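Local coordinates for protein GTP-sensing transcriptional pleiotropic repressor CodY (Clostridioides difficile, PDB 5N0L) that probably senses nutrient status and represses transcription pleiotropically, with isoleucine bound in its cofactor-binding GAF domain, at residues P119-S123 / G124-G128. Sequence-based numbering, arbitrary orientation.
Sequences PILGS and GQRLG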
ATOM      1  N   PRO A 119       4.584 -24.678   9.801  1.00 25.42           N
ATOM      2  CA  PRO A 119       5.226 -23.669   8.913  1.00 24.18           C
ATOM      3  C   PRO A 119       4.256 -22.586   8.486  1.00 25.41           C
ATOM      4  O   PRO A 119       3.079 -22.824   8.170  1.00 23.14           O
ATOM      5  CB  PRO A 119       5.705 -24.483   7.722  1.00 27.57           C
ATOM      6  CG  PRO A 119       5.973 -25.866   8.294  1.00 28.38           C
ATOM      7  CD  PRO A 119       4.880 -26.055   9.323  1.00 26.04           C
ATOM      8  N   ILE A 120       4.742 -21.335   8.407  1.00 22.30           N
ATOM      9  CA  ILE A 120       3.954 -20.236   7.907  1.00 24.07           C
ATOM     10  C   ILE A 120       4.508 -19.921   6.529  1.00 25.21           C
ATOM     11  O   ILE A 120       5.702 -19.556   6.378  1.00 24.36           O
ATOM     12  CB  ILE A 120       4.040 -18.987   8.809  1.00 22.46           C
ATOM     13  CG1 ILE A 120       3.449 -19.243  10.188  1.00 24.89           C
ATOM     14  CG2 ILE A 120       3.414 -17.800   8.135  1.00 26.07           C
ATOM     15  CD1 ILE A 120       3.581 -18.200  11.313  1.00 24.74           C
ATOM     16  N   LEU A 121       3.662 -20.051   5.532  1.00 25.78           N
ATOM     17  CA  LEU A 121       4.008 -19.948   4.147  1.00 25.49           C
ATOM     18  C   LEU A 121       3.109 -18.874   3.534  1.00 26.21           C
ATOM     19  O   LEU A 121       1.968 -18.641   3.947  1.00 31.81           O
ATOM     20  CB  LEU A 121       3.755 -21.258   3.424  1.00 31.46           C
ATOM     21  CG  LEU A 121       4.383 -22.530   4.047  1.00 35.53           C
ATOM     22  CD1 LEU A 121       3.996 -23.808   3.283  1.00 44.32           C
ATOM     23  CD2 LEU A 121       5.894 -22.417   4.163  1.00 32.47           C
ATOM     24  N   GLY A 122       3.685 -18.143   2.589  1.00 33.22           N
ATOM     25  CA  GLY A 122       2.994 -17.070   1.955  1.00 35.31           C
ATOM     26  C   GLY A 122       3.700 -16.886   0.668  1.00 40.36           C
ATOM     27  O   GLY A 122       4.893 -16.869   0.672  1.00 32.72           O
ATOM     28  N   SER A 123       2.937 -16.839  -0.431  1.00 47.77           N
ATOM     29  CA  SER A 123       3.452 -16.762  -1.793  1.00 55.86           C
ATOM     30  C   SER A 123       4.673 -17.649  -2.012  1.00 70.05           C
ATOM     31  O   SER A 123       5.793 -17.168  -2.322  1.00 69.06           O
ATOM     32  CB  SER A 123       3.704 -15.308  -2.151  1.00 64.23           C
ATOM     33  OG  SER A 123       2.457 -14.619  -2.258  1.00 60.12           O
ATOM     34  N   GLY A 124       4.415 -18.950  -1.821  1.00 59.81           N
ATOM     35  CA  GLY A 124       5.442 -20.024  -1.887  1.00 78.66           C
ATOM     36  C   GLY A 124       6.746 -19.929  -1.099  1.00 76.92           C
ATOM     37  O   GLY A 124       7.676 -20.698  -1.370  1.00100.02           O
ATOM     38  N   GLN A 125       6.818 -19.036  -0.109  1.00 53.00           N
ATOM     39  CA  GLN A 125       8.044 -18.801   0.671  1.00 37.93           C
ATOM     40  C   GLN A 125       7.776 -19.177   2.124  1.00 30.01           C
ATOM     41  O   GLN A 125       6.676 -18.960   2.640  1.00 36.66           O
ATOM     42  CB  GLN A 125       8.450 -17.341   0.694  1.00 42.73           C
ATOM     43  CG  GLN A 125       8.667 -16.708  -0.630  1.00 57.19           C
ATOM     44  CD  GLN A 125       8.889 -15.217  -0.458  1.00 52.73           C
ATOM     45  OE1 GLN A 125       8.090 -14.404  -0.928  1.00 92.51           O
ATOM     46  NE2 GLN A 125       9.913 -14.859   0.301  1.00 51.05           N
ATOM     47  N   ARG A 126       8.792 -19.681   2.806  1.00 33.73           N
ATOM     48  CA  ARG A 126       8.707 -19.943   4.239  1.00 24.18           C
ATOM     49  C   ARG A 126       9.024 -18.568   4.973  1.00 27.51           C
ATOM     50  O   ARG A 126      10.159 -18.117   4.978  1.00 39.10           O
ATOM     51  CB  ARG A 126       9.713 -20.969   4.621  1.00 26.42           C
ATOM     52  CG  ARG A 126       9.888 -21.290   6.111  1.00 28.50           C
ATOM     53  CD  ARG A 126       8.582 -21.882   6.718  1.00 22.15           C
ATOM     54  NE  ARG A 126       8.668 -22.302   8.072  1.00 25.79           N
ATOM     55  CZ  ARG A 126       9.206 -23.463   8.486  1.00 24.26           C
ATOM     56  NH1 ARG A 126       9.677 -24.351   7.650  1.00 28.68           N
ATOM     57  NH2 ARG A 126       9.222 -23.769   9.766  1.00 26.24           N
ATOM     58  N   LEU A 127       7.967 -17.988   5.517  1.00 28.03           N
ATOM     59  CA  LEU A 127       7.979 -16.694   6.186  1.00 23.76           C
ATOM     60  C   LEU A 127       8.145 -16.729   7.661  1.00 28.10           C
ATOM     61  O   LEU A 127       8.478 -15.725   8.282  1.00 26.45           O
ATOM     62  CB  LEU A 127       6.747 -15.902   5.803  1.00 29.37           C
ATOM     63  CG  LEU A 127       6.569 -15.585   4.329  1.00 31.48           C
ATOM     64  CD1 LEU A 127       5.243 -14.869   4.060  1.00 38.01           C
ATOM     65  CD2 LEU A 127       7.729 -14.810   3.782  1.00 32.08           C
ATOM     66  N   GLY A 128       7.845 -17.875   8.279  1.00 22.96           N
ATOM     67  CA  GLY A 128       7.925 -17.978   9.695  1.00 24.43           C
ATOM     68  C   GLY A 128       7.328 -19.341  10.175  1.00 20.81           C
ATOM     69  O   GLY A 128       7.203 -20.273   9.330  1.00 24.46           O
TER
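Arg126 swings its CG away from its own backbone N (chi1 174°) and bends at chi2 (63°), which lays the guanidinium over Pro119. The two residues belong to a beta hairpin of the GAF domain sheet, formed by strands 114-122 and 125-134 and interrupted by a classic beta bulge. Pro119 CB sits above the centre of one guanidinium face, 3.7 Å from Arg126 CZ. Arg126 NH1 bonds Ile88 O and NH2 bonds Val85 O, both outside the hairpin; NH2 also bonds Thr129 OG1 of its own strand.

At the bulge, Leu127 and Gly128 both face Ile120. Ile120 O accepts Leu127 N at 2.9 Å and, weakly, Gly128 N at 3.3 Å. Near the turn, Gly122 and Gln125 are a hydrogen-bonded pair, with Gln125 N 3.0 Å from Gly122 O. Ser123 and Gly124 close the turn, both with positive phi. Gly124 makes backbone hydrogen bonds to a second subunit.

Leu121 CD2 packs against Arg126 CD at 3.7 Å. Leu127 CD1 lies 3.8 Å from Gly122 CA. Ile120 points to the face opposite Leu121 and Arg126, and packs on Ala151 and Val154 of helix 141-158.

Gly128 O is gripped twice: Ile120 N and Arg126 NE, each 2.8 Å from it, approach from opposite faces of its carbonyl plane.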